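Local coordinates for putative periplasmic protein (Wolinella succinogenes, PDB 3KN3) that probably serves as a periplasmic substrate-binding protein of the two-lobed type, possibly for tungstate uptake, with a site in which glutathione has been seen bound, at residues Phe86-Asn91 against Asn197-Phe202; Glu105-Ile110 against Glu132-Ala137; Ser93-Phe98 against Pro188-Leu193; Thr18-Val23 against Val81-Phe86. All blocks are in the same frame, centred on the assembly; numbering follows the deposited sequence.

Contact 1. Residues Phe86-Asn91 against Asn197-Phe202; sequences FVIIGN and NTLKNF
F86 and L199 meet first through their backbones: F86 N donates to L199 O at 2.8 Å. The same carbonyl does a second job, because L199 O also lies against the edge of the F86 ring, near its plane and 3.5 Å from F86 CD1. That placing follows from the F86 torsion, which sets CG beside the backbone N and opposite the carbonyl carbon (chi1 -59°). One atom further round the ring, F86 CE1 lies 3.3 Å from N201 OD1, with the two flat groups inclined by 48°. N201 is one of the residues seen to bind glutathione, and its amide is gripped at both ends, OD1 by H61 NE2 and ND2 by N84 O. Those two bonds define which end is oxygen, while F86 packs against this amide, which may limit how far it can shift. Two residues further along the strand, I88 CD1 touches L199 CD1 at 3.7 Å, the two side chains crossing at about a right angle, and L199 CB rests 3.3 Å from F86 O. K200 NZ donates to N197 OD1 at 2.7 Å, closing the short 3-10 turn. The contact sits where the chain passes between the two sheets, probably the hinge of the binding-protein fold: strand 86-90 runs between strands 168-172 and 190-193, L199 packs on L170 of strand 168-172, L193 of strand 190-193 and V103 of helix 103-113, and the loop leads on into strand 202-208 of the other sheet.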
# COMPACT_ATOMS: atom_id res chain seq x y z
N PHE A 86 -6.53 1.14 -2.14
CA PHE A 86 -7.08 0.00 -2.86
C PHE A 86 -8.54 0.23 -3.31
O PHE A 86 -9.34 0.85 -2.61
CB PHE A 86 -7.01 -1.26 -2.01
CG PHE A 86 -5.61 -1.64 -1.58
CD1 PHE A 86 -5.12 -1.25 -0.34
CD2 PHE A 86 -4.79 -2.38 -2.43
CE1 PHE A 86 -3.83 -1.61 0.06
CE2 PHE A 86 -3.51 -2.73 -2.04
CZ PHE A 86 -3.02 -2.34 -0.79
N VAL A 87 -8.88 -0.31 -4.48
CA VAL A 87 -10.23 -0.22 -4.99
C VAL A 87 -10.75 -1.57 -5.46
O VAL A 87 -9.98 -2.49 -5.73
CB VAL A 87 -10.33 0.82 -6.12
CG1 VAL A 87 -10.00 2.22 -5.58
CG2 VAL A 87 -9.39 0.45 -7.28
N ILE A 88 -12.07 -1.71 -5.52
CA ILE A 88 -12.68 -2.93 -6.01
C ILE A 88 -13.12 -2.65 -7.45
O ILE A 88 -13.75 -1.63 -7.72
CB ILE A 88 -13.89 -3.37 -5.14
CG1 ILE A 88 -13.44 -4.11 -3.88
CG2 ILE A 88 -14.77 -4.33 -5.91
CD1 ILE A 88 -12.73 -3.28 -2.91
N ILE A 89 -12.76 -3.54 -8.37
CA ILE A 89 -13.07 -3.34 -9.78
C ILE A 89 -13.81 -4.53 -10.38
O ILE A 89 -13.77 -5.64 -9.84
CB ILE A 89 -11.81 -3.05 -10.62
CG1 ILE A 89 -10.93 -4.29 -10.72
CG2 ILE A 89 -11.04 -1.88 -10.02
CD1 ILE A 89 -9.71 -4.10 -11.62
N GLY A 90 -14.50 -4.28 -11.49
CA GLY A 90 -15.30 -5.26 -12.17
C GLY A 90 -15.92 -4.58 -13.38
O GLY A 90 -15.74 -3.38 -13.57
N ASN A 91 -16.66 -5.31 -14.20
CA ASN A 91 -17.16 -4.69 -15.42
C ASN A 91 -18.27 -3.70 -15.07
O ASN A 91 -18.74 -3.69 -13.93
CB ASN A 91 -17.53 -5.71 -16.51
CG ASN A 91 -18.79 -6.47 -16.20
OD1 ASN A 91 -19.84 -5.87 -16.00
ND2 ASN A 91 -18.70 -7.80 -16.18
N ASN A 197 -12.71 3.42 4.58
CA ASN A 197 -11.46 3.50 5.33
C ASN A 197 -10.64 2.22 5.33
O ASN A 197 -9.42 2.25 5.38
CB ASN A 197 -11.69 3.94 6.78
CG ASN A 197 -11.42 5.42 6.99
OD1 ASN A 197 -11.17 6.16 6.05
ND2 ASN A 197 -11.49 5.86 8.24
N THR A 198 -11.31 1.08 5.31
CA THR A 198 -10.59 -0.18 5.32
C THR A 198 -9.83 -0.46 3.99
O THR A 198 -9.02 -1.38 3.91
CB THR A 198 -11.52 -1.34 5.71
OG1 THR A 198 -10.74 -2.50 6.03
CG2 THR A 198 -12.49 -1.66 4.60
N LEU A 199 -10.08 0.36 2.97
CA LEU A 199 -9.38 0.24 1.69
C LEU A 199 -8.16 1.17 1.56
O LEU A 199 -7.49 1.20 0.53
CB LEU A 199 -10.35 0.50 0.53
CG LEU A 199 -11.39 -0.62 0.36
CD1 LEU A 199 -12.38 -0.29 -0.75
CD2 LEU A 199 -10.71 -1.97 0.12
N LYS A 200 -7.88 1.92 2.62
CA LYS A 200 -6.77 2.85 2.57
C LYS A 200 -5.42 2.14 2.64
O LYS A 200 -5.27 1.12 3.31
CB LYS A 200 -6.93 3.95 3.62
CG LYS A 200 -7.42 5.27 3.02
CD LYS A 200 -8.75 5.75 3.59
CE LYS A 200 -8.53 6.68 4.78
NZ LYS A 200 -9.49 7.84 4.84
N ASN A 201 -4.45 2.69 1.92
CA ASN A 201 -3.12 2.10 1.79
C ASN A 201 -2.06 2.94 2.51
O ASN A 201 -1.95 4.15 2.27
CB ASN A 201 -2.75 2.00 0.31
CG ASN A 201 -1.61 1.02 0.06
OD1 ASN A 201 -1.24 0.22 0.93
ND2 ASN A 201 -1.06 1.05 -1.16
N PHE A 202 -1.27 2.32 3.37
CA PHE A 202 -0.24 3.05 4.09
C PHE A 202 1.17 2.49 3.93
O PHE A 202 1.37 1.27 3.99
CB PHE A 202 -0.55 3.12 5.58
CG PHE A 202 -1.87 3.74 5.89
CD1 PHE A 202 -1.97 5.09 6.13
CD2 PHE A 202 -3.01 2.96 5.94
CE1 PHE A 202 -3.18 5.67 6.42
CE2 PHE A 202 -4.23 3.53 6.23
CZ PHE A 202 -4.32 4.89 6.47

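Contact 2. Residues Glu105-Ile110 against Glu132-Ala137; sequences EAFKLI and EVWKEA
A nearly perpendicular helix-helix packing joins F107 of helix 103-113 to V133, W134 and A137 of helix 125-138, the axes of the two segments approaching to 9.7 Å and crossing at -89°. At the centre of the crossing is an obliquely inclined aromatic pair. The F107 ring and the six-membered ring of W134 have centroids 3.9 Å apart and planes tilted by 33°, with F107 CD2 poised over the middle of the indole's benzene ring and approaching W134 CE3 to 3.3 Å. In both residues CG stands beside the backbone N, for W134 at a chi1 of -77°, and this carries the indole across one face of the phenyl group. I110 CG2 meets the indole in its own plane, 3.9 Å from W134 CH2. Two smaller groups close the phenyl in: V133 CG1 comes to 3.5 Å from F107 CE2, and A137 CB lies 3.9 Å from F107 CB. A leucine in place of W134 would probably leave one face of F107 without its aromatic cover and open a gap between I110, F117 and Y148. At the outer margin the chemistry turns polar. K108, bent at chi2, extends its NZ to A137 O at 3.1 Å, so the lysine's charge probably also interacts favourably with the C-terminal end of helix 125-138. Around the pair, W134 makes T-shaped contacts with F117 and Y148, V133 touches V103 and A137 touches A104 on helix 103-113, and A106, L109 and I110 of that helix pack on F98 of helix 93-98.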
# COMPACT_ATOMS: atom_id res chain seq x y z
N GLU A 105 -20.66 -4.24 3.39
CA GLU A 105 -21.98 -4.53 2.82
C GLU A 105 -21.86 -5.17 1.44
O GLU A 105 -22.60 -6.09 1.12
CB GLU A 105 -22.86 -3.27 2.73
CG GLU A 105 -23.34 -2.76 4.10
CD GLU A 105 -24.02 -1.38 4.03
OE1 GLU A 105 -23.60 -0.52 3.22
OE2 GLU A 105 -24.97 -1.16 4.79
N ALA A 106 -20.94 -4.65 0.63
CA ALA A 106 -20.70 -5.19 -0.69
C ALA A 106 -20.17 -6.63 -0.63
O ALA A 106 -20.65 -7.49 -1.35
CB ALA A 106 -19.75 -4.31 -1.45
N PHE A 107 -19.18 -6.88 0.22
CA PHE A 107 -18.65 -8.23 0.35
C PHE A 107 -19.70 -9.24 0.81
O PHE A 107 -19.78 -10.34 0.27
CB PHE A 107 -17.41 -8.27 1.24
CG PHE A 107 -16.15 -7.86 0.55
CD1 PHE A 107 -16.19 -7.00 -0.55
CD2 PHE A 107 -14.91 -8.31 1.00
CE1 PHE A 107 -15.04 -6.61 -1.18
CE2 PHE A 107 -13.74 -7.91 0.38
CZ PHE A 107 -13.80 -7.07 -0.72
N LYS A 108 -20.52 -8.86 1.79
CA LYS A 108 -21.66 -9.68 2.20
C LYS A 108 -22.55 -9.99 1.01
O LYS A 108 -23.03 -11.12 0.86
CB LYS A 108 -22.48 -8.97 3.28
CG LYS A 108 -22.17 -9.43 4.69
CD LYS A 108 -22.12 -8.27 5.69
CE LYS A 108 -21.61 -8.74 7.06
NZ LYS A 108 -21.00 -7.63 7.87
N LEU A 109 -22.78 -8.99 0.16
CA LEU A 109 -23.62 -9.15 -1.00
C LEU A 109 -22.98 -10.11 -2.00
O LEU A 109 -23.65 -10.95 -2.58
CB LEU A 109 -23.86 -7.80 -1.68
CG LEU A 109 -24.89 -7.84 -2.82
CD1 LEU A 109 -26.18 -8.48 -2.32
CD2 LEU A 109 -25.14 -6.44 -3.39
N ILE A 110 -21.68 -9.95 -2.19
CA ILE A 110 -20.90 -10.81 -3.05
C ILE A 110 -21.04 -12.26 -2.61
O ILE A 110 -21.28 -13.15 -3.42
CB ILE A 110 -19.41 -10.38 -3.03
CG1 ILE A 110 -19.21 -9.13 -3.88
CG2 ILE A 110 -18.52 -11.49 -3.54
CD1 ILE A 110 -17.89 -8.43 -3.65
N GLU A 132 -7.26 -9.36 4.80
CA GLU A 132 -7.67 -8.54 5.93
C GLU A 132 -9.07 -7.96 5.71
O GLU A 132 -9.90 -7.94 6.62
CB GLU A 132 -6.67 -7.42 6.18
CG GLU A 132 -6.03 -7.46 7.57
CD GLU A 132 -7.00 -7.07 8.70
OE1 GLU A 132 -6.57 -6.31 9.60
OE2 GLU A 132 -8.17 -7.51 8.70
N VAL A 133 -9.34 -7.50 4.50
CA VAL A 133 -10.65 -6.92 4.21
C VAL A 133 -11.82 -7.91 4.38
O VAL A 133 -12.86 -7.53 4.94
CB VAL A 133 -10.67 -6.27 2.82
CG1 VAL A 133 -12.05 -5.69 2.52
CG2 VAL A 133 -9.58 -5.18 2.73
N TRP A 134 -11.65 -9.16 3.91
CA TRP A 134 -12.67 -10.21 4.06
C TRP A 134 -12.89 -10.54 5.53
O TRP A 134 -14.01 -10.75 5.97
CB TRP A 134 -12.30 -11.51 3.30
CG TRP A 134 -12.54 -11.42 1.84
CD1 TRP A 134 -11.60 -11.27 0.86
CD2 TRP A 134 -13.81 -11.42 1.17
NE1 TRP A 134 -12.20 -11.18 -0.37
CE2 TRP A 134 -13.55 -11.27 -0.21
CE3 TRP A 134 -15.13 -11.54 1.60
CZ2 TRP A 134 -14.57 -11.24 -1.15
CZ3 TRP A 134 -16.13 -11.50 0.67
CH2 TRP A 134 -15.85 -11.36 -0.69
N LYS A 135 -11.80 -10.61 6.27
CA LYS A 135 -11.84 -10.86 7.70
C LYS A 135 -12.67 -9.80 8.42
O LYS A 135 -13.55 -10.13 9.21
CB LYS A 135 -10.41 -10.88 8.24
CG LYS A 135 -10.22 -11.67 9.50
CD LYS A 135 -8.86 -12.35 9.45
CE LYS A 135 -7.77 -11.39 8.95
NZ LYS A 135 -6.45 -12.09 8.75
N GLU A 136 -12.40 -8.53 8.12
CA GLU A 136 -13.17 -7.42 8.69
C GLU A 136 -14.63 -7.47 8.27
O GLU A 136 -15.53 -7.13 9.04
CB GLU A 136 -12.58 -6.07 8.30
CG GLU A 136 -11.20 -5.76 8.88
CD GLU A 136 -10.73 -4.32 8.59
OE1 GLU A 136 -11.58 -3.40 8.62
OE2 GLU A 136 -9.52 -4.12 8.33
N ALA A 137 -14.88 -7.91 7.03
CA ALA A 137 -16.22 -7.85 6.47
C ALA A 137 -17.09 -9.03 6.88
O ALA A 137 -18.27 -8.84 7.20
CB ALA A 137 -16.15 -7.74 4.94

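Contact 3. Residues Ser93-Phe98 against Pro188-Leu193; sequences SFKQKF and PMVIVL
A classic beta bulge in strand 190-193, in which V192 and L193 both face I88, offers its side chains to F94, K95 and F98 of the weakly bonded helix 93-98. The bulge shows in the backbone of V192, whose psi of -13° is far from extended. Helix and strand segments run almost in the same direction, 19° apart, with axes approaching to 7.3 Å. V192 is the pivot, and its two methyl groups divide the work. V192 CG2 lies against the start of the helix, 3.5 Å from F94 CB and from K95 N, while V192 CG1 comes to the edge of the F98 ring, close to its plane and 3.5 Å from F98 CD1. Beyond it, L193 CD1 approaches F98 CB at 4.3 Å. K95 contributes its aliphatic part: CG takes the crowded position between the backbone N and the carbonyl carbon (chi1 49°), and a bend at chi3 lays CE on V190 CG1 at 3.4 Å. The polar link is indirect, a water donating to V192 O at 2.9 Å and, at greater length, to K95 O, thus joining two carbonyls that could not bond to each other. K97 NZ forms a salt bridge with E113, and F98 continues inward to A106 and L109. A sheet with flanking helices is consistent with one lobe of the periplasmic binding protein fold; in this protein a short helix, reached directly from strand 86-90, folds back over the neighbouring outermost strand, whose bulge turns V192 and L193 both to I88.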
# COMPACT_ATOMS: atom_id res chain seq x y z
N SER A 93 -21.37 -3.40 -15.46
CA SER A 93 -22.55 -3.98 -14.80
C SER A 93 -22.57 -3.68 -13.31
O SER A 93 -23.58 -3.23 -12.77
CB SER A 93 -22.56 -5.50 -14.97
OG SER A 93 -22.37 -5.89 -16.31
N PHE A 94 -21.44 -3.92 -12.66
CA PHE A 94 -21.39 -3.95 -11.20
C PHE A 94 -21.51 -2.62 -10.46
O PHE A 94 -21.84 -2.61 -9.27
CB PHE A 94 -20.13 -4.67 -10.73
CG PHE A 94 -20.14 -6.14 -10.97
CD1 PHE A 94 -19.46 -6.69 -12.05
CD2 PHE A 94 -20.84 -6.97 -10.12
CE1 PHE A 94 -19.47 -8.06 -12.27
CE2 PHE A 94 -20.87 -8.34 -10.33
CZ PHE A 94 -20.18 -8.89 -11.41
N LYS A 95 -21.23 -1.49 -11.11
CA LYS A 95 -21.16 -0.23 -10.37
C LYS A 95 -22.46 0.13 -9.66
O LYS A 95 -22.46 0.37 -8.45
CB LYS A 95 -20.63 0.93 -11.21
CG LYS A 95 -21.31 1.10 -12.55
CD LYS A 95 -20.77 2.35 -13.23
CE LYS A 95 -19.47 2.10 -13.97
NZ LYS A 95 -18.91 3.37 -14.54
N GLN A 96 -23.56 0.15 -10.41
CA GLN A 96 -24.88 0.34 -9.83
C GLN A 96 -25.14 -0.59 -8.65
O GLN A 96 -25.70 -0.18 -7.64
CB GLN A 96 -25.98 0.15 -10.88
CG GLN A 96 -26.11 1.32 -11.80
CD GLN A 96 -26.04 2.63 -11.05
OE1 GLN A 96 -25.10 3.40 -11.22
NE2 GLN A 96 -27.01 2.87 -10.18
N LYS A 97 -24.70 -1.83 -8.78
CA LYS A 97 -24.94 -2.86 -7.77
C LYS A 97 -24.58 -2.48 -6.32
O LYS A 97 -25.28 -2.87 -5.38
CB LYS A 97 -24.19 -4.14 -8.16
CG LYS A 97 -24.65 -5.37 -7.41
CD LYS A 97 -23.87 -6.58 -7.88
CE LYS A 97 -24.58 -7.88 -7.52
NZ LYS A 97 -25.86 -8.03 -8.26
N PHE A 98 -23.48 -1.74 -6.15
CA PHE A 98 -22.93 -1.43 -4.83
C PHE A 98 -23.06 0.03 -4.43
O PHE A 98 -22.59 0.42 -3.36
CB PHE A 98 -21.45 -1.83 -4.77
CG PHE A 98 -21.21 -3.29 -5.00
CD1 PHE A 98 -20.31 -3.72 -5.98
CD2 PHE A 98 -21.88 -4.25 -4.26
CE1 PHE A 98 -20.08 -5.08 -6.19
CE2 PHE A 98 -21.66 -5.61 -4.48
CZ PHE A 98 -20.75 -6.02 -5.44
N PRO A 188 -13.05 -2.41 -20.25
CA PRO A 188 -13.45 -3.75 -19.80
C PRO A 188 -13.75 -3.67 -18.30
O PRO A 188 -14.73 -4.25 -17.83
CB PRO A 188 -12.18 -4.59 -20.03
CG PRO A 188 -11.25 -3.73 -20.82
CD PRO A 188 -11.61 -2.32 -20.53
N MSE A 189 -12.92 -2.92 -17.58
CA MSE A 189 -12.95 -2.90 -16.13
C MSE A 189 -13.08 -1.49 -15.56
O MSE A 189 -12.52 -0.53 -16.09
CB MSE A 189 -11.68 -3.55 -15.59
CG MSE A 189 -11.93 -4.64 -14.57
SE MSE A 189 -13.04 -6.13 -15.20
CE MSE A 189 -12.47 -7.40 -13.83
N VAL A 190 -13.82 -1.37 -14.47
CA VAL A 190 -14.14 -0.07 -13.92
C VAL A 190 -14.19 -0.09 -12.39
O VAL A 190 -14.54 -1.11 -11.79
CB VAL A 190 -15.47 0.40 -14.51
CG1 VAL A 190 -16.59 0.28 -13.49
CG2 VAL A 190 -15.34 1.80 -15.02
N ILE A 191 -13.80 1.02 -11.75
CA ILE A 191 -13.91 1.10 -10.29
C ILE A 191 -15.35 0.99 -9.87
O ILE A 191 -16.22 1.72 -10.36
CB ILE A 191 -13.35 2.39 -9.69
CG1 ILE A 191 -11.83 2.45 -9.87
CG2 ILE A 191 -13.69 2.45 -8.19
CD1 ILE A 191 -11.22 3.66 -9.23
N VAL A 192 -15.59 0.09 -8.94
CA VAL A 192 -16.92 -0.37 -8.61
C VAL A 192 -17.15 -0.12 -7.13
O VAL A 192 -18.27 -0.16 -6.64
CB VAL A 192 -17.04 -1.88 -8.99
CG1 VAL A 192 -17.55 -2.72 -7.84
CG2 VAL A 192 -17.87 -2.06 -10.26
N LEU A 193 -16.06 0.19 -6.42
CA LEU A 193 -16.16 0.51 -5.00
C LEU A 193 -14.85 1.11 -4.47
O LEU A 193 -13.78 0.57 -4.69
CB LEU A 193 -16.54 -0.75 -4.23
CG LEU A 193 -17.10 -0.57 -2.82
CD1 LEU A 193 -17.89 -1.80 -2.42
CD2 LEU A 193 -15.96 -0.34 -1.86
O HOH W 1 -20.37 1.81 -6.38

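Contact 4. Residues Thr18-Val23 against Val81-Phe86; sequences TGLLDV and VMYNDF
The backbones of T18-V23 and V81-F86 keep their distance, the nearest CA atoms (L20 and Y83) being 7.9 Å apart, so side chains carry nearly all of the contact. At its heart L20 CD1 sits over the face of the Y83 ring, 3.9 Å from the centroid and 9° off the normal, a well-centred CH-pi contact. L20 CB adds a second touch at 4.0 Å from Y83 CE2. The leucine reaches there because its CG stands anti to the backbone N (chi1 -178°), and this also brings CD2 to 4.3 Å from V81 CG1. Y83 slides past L20 in the opposite direction and ends near T18, whose OG1 lies 4.1 Å from Y83 CE2. That hydroxyl is engaged elsewhere: it accepts from L20 N at 3.1 Å and 164°, forming an ST turn around G19, and also bonds T15 O. G19, with positive phi, marks the break between helices 13-18 and 20-32. A serine in place of Y83 would probably leave the L20 methyl without its aromatic face and open a gap beside T18. N84, which lies only loosely against T18 CG2, has its OD1 held by G174 N and its carbonyl by N201 ND2. Around the contact, V81 and Y83 bond through their backbones to Y203 and N201, at the border of strand 202-208. Y83 and V23 both touch F240 near the C-terminus, and L21, the next residue of helix 20-32, packs on M9 and T11 of strand 6-12.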
# COMPACT_ATOMS: atom_id res chain seq x y z
N THR A 18 6.08 3.06 -6.99
CA THR A 18 4.93 3.92 -6.90
C THR A 18 5.26 5.39 -7.23
O THR A 18 4.37 6.18 -7.58
CB THR A 18 4.32 3.86 -5.48
OG1 THR A 18 5.13 4.63 -4.58
CG2 THR A 18 4.24 2.41 -5.00
N GLY A 19 6.54 5.76 -7.13
CA GLY A 19 6.92 7.14 -7.32
C GLY A 19 6.68 8.05 -6.12
O GLY A 19 7.08 9.22 -6.15
N LEU A 20 6.06 7.54 -5.06
CA LEU A 20 5.85 8.34 -3.84
C LEU A 20 7.13 9.12 -3.45
O LEU A 20 7.07 10.32 -3.16
CB LEU A 20 5.41 7.44 -2.69
CG LEU A 20 5.09 8.08 -1.33
CD1 LEU A 20 4.15 9.27 -1.48
CD2 LEU A 20 4.53 7.05 -0.36
N LEU A 21 8.27 8.45 -3.43
CA LEU A 21 9.50 9.08 -2.96
C LEU A 21 9.95 10.22 -3.86
O LEU A 21 10.47 11.23 -3.37
CB LEU A 21 10.63 8.05 -2.86
CG LEU A 21 10.42 7.08 -1.70
CD1 LEU A 21 11.39 5.93 -1.80
CD2 LEU A 21 10.61 7.82 -0.41
N ASP A 22 9.74 10.05 -5.16
CA ASP A 22 10.11 11.05 -6.15
C ASP A 22 9.21 12.27 -6.04
O ASP A 22 9.55 13.33 -6.54
CB ASP A 22 10.02 10.45 -7.54
CG ASP A 22 10.91 9.24 -7.69
OD1 ASP A 22 10.42 8.11 -7.48
OD2 ASP A 22 12.11 9.42 -7.97
N VAL A 23 8.07 12.10 -5.39
CA VAL A 23 7.21 13.22 -5.12
C VAL A 23 7.69 13.94 -3.85
O VAL A 23 7.88 15.16 -3.86
CB VAL A 23 5.76 12.78 -4.94
CG1 VAL A 23 4.89 13.98 -4.62
CG2 VAL A 23 5.27 12.07 -6.20
N VAL A 81 2.23 6.99 6.04
CA VAL A 81 1.93 7.91 4.94
C VAL A 81 0.91 7.22 4.04
O VAL A 81 1.17 6.15 3.50
CB VAL A 81 3.18 8.24 4.12
CG1 VAL A 81 2.81 9.14 2.92
CG2 VAL A 81 4.24 8.88 4.99
N MSE A 82 -0.25 7.83 3.88
CA MSE A 82 -1.30 7.13 3.17
C MSE A 82 -1.24 7.47 1.71
O MSE A 82 -1.04 8.63 1.35
CB MSE A 82 -2.66 7.48 3.75
CG MSE A 82 -3.23 8.74 3.19
SE MSE A 82 -5.14 8.55 2.95
CE MSE A 82 -5.65 8.27 4.81
N TYR A 83 -1.40 6.47 0.85
CA TYR A 83 -1.15 6.68 -0.57
C TYR A 83 -1.54 5.46 -1.36
O TYR A 83 -1.36 4.33 -0.91
CB TYR A 83 0.33 6.97 -0.78
CG TYR A 83 0.70 7.43 -2.17
CD1 TYR A 83 0.35 8.69 -2.62
CD2 TYR A 83 1.43 6.61 -3.01
CE1 TYR A 83 0.70 9.13 -3.89
CE2 TYR A 83 1.79 7.04 -4.29
CZ TYR A 83 1.42 8.29 -4.72
OH TYR A 83 1.79 8.72 -5.99
N ASN A 84 -2.08 5.70 -2.56
CA ASN A 84 -2.34 4.61 -3.48
C ASN A 84 -3.34 3.63 -2.88
O ASN A 84 -3.04 2.44 -2.73
CB ASN A 84 -1.03 3.89 -3.81
CG ASN A 84 -1.17 2.88 -4.94
OD1 ASN A 84 -2.08 2.96 -5.77
ND2 ASN A 84 -0.23 1.92 -4.98
N ASP A 85 -4.51 4.14 -2.53
CA ASP A 85 -5.56 3.35 -1.90
C ASP A 85 -6.01 2.19 -2.78
O ASP A 85 -5.89 2.24 -4.00
CB ASP A 85 -6.78 4.24 -1.61
CG ASP A 85 -7.35 4.88 -2.87
OD1 ASP A 85 -6.56 5.32 -3.73
OD2 ASP A 85 -8.59 4.96 -2.99
N PHE A 86 -6.53 1.14 -2.14
CA PHE A 86 -7.08 0.00 -2.86
C PHE A 86 -8.54 0.23 -3.31
O PHE A 86 -9.34 0.85 -2.61
CB PHE A 86 -7.01 -1.26 -2.01
CG PHE A 86 -5.61 -1.64 -1.58
CD1 PHE A 86 -5.12 -1.25 -0.34
CD2 PHE A 86 -4.79 -2.38 -2.43
CE1 PHE A 86 -3.83 -1.61 0.06
CE2 PHE A 86 -3.51 -2.73 -2.04
CZ PHE A 86 -3.02 -2.34 -0.79

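How the contacts relate
The contacts differ in burial. Contacts 1 and 2 are buried, contacts 3 and 4 partly so. Contacts 1 and 3 share one sheet, since strands 86-90 and 190-193 are neighbours bonded backbone to backbone, and contact 2 packs against them: F107 meets I88, and A106 meets both L193 and F98. Contact 4 lies mainly on the other lobe, its second segment crossing to F86, and joins contact 1 there and through the bonds of N201 to Y83 and N84, at the probable hinge, beside residues seen to bind glutathione. Chemistry follows place: a direct backbone bond and a gripped amide in contact 1, aromatic packing between helices, a water bridge over the outermost strand, and a methyl over a tyrosine in contact 4.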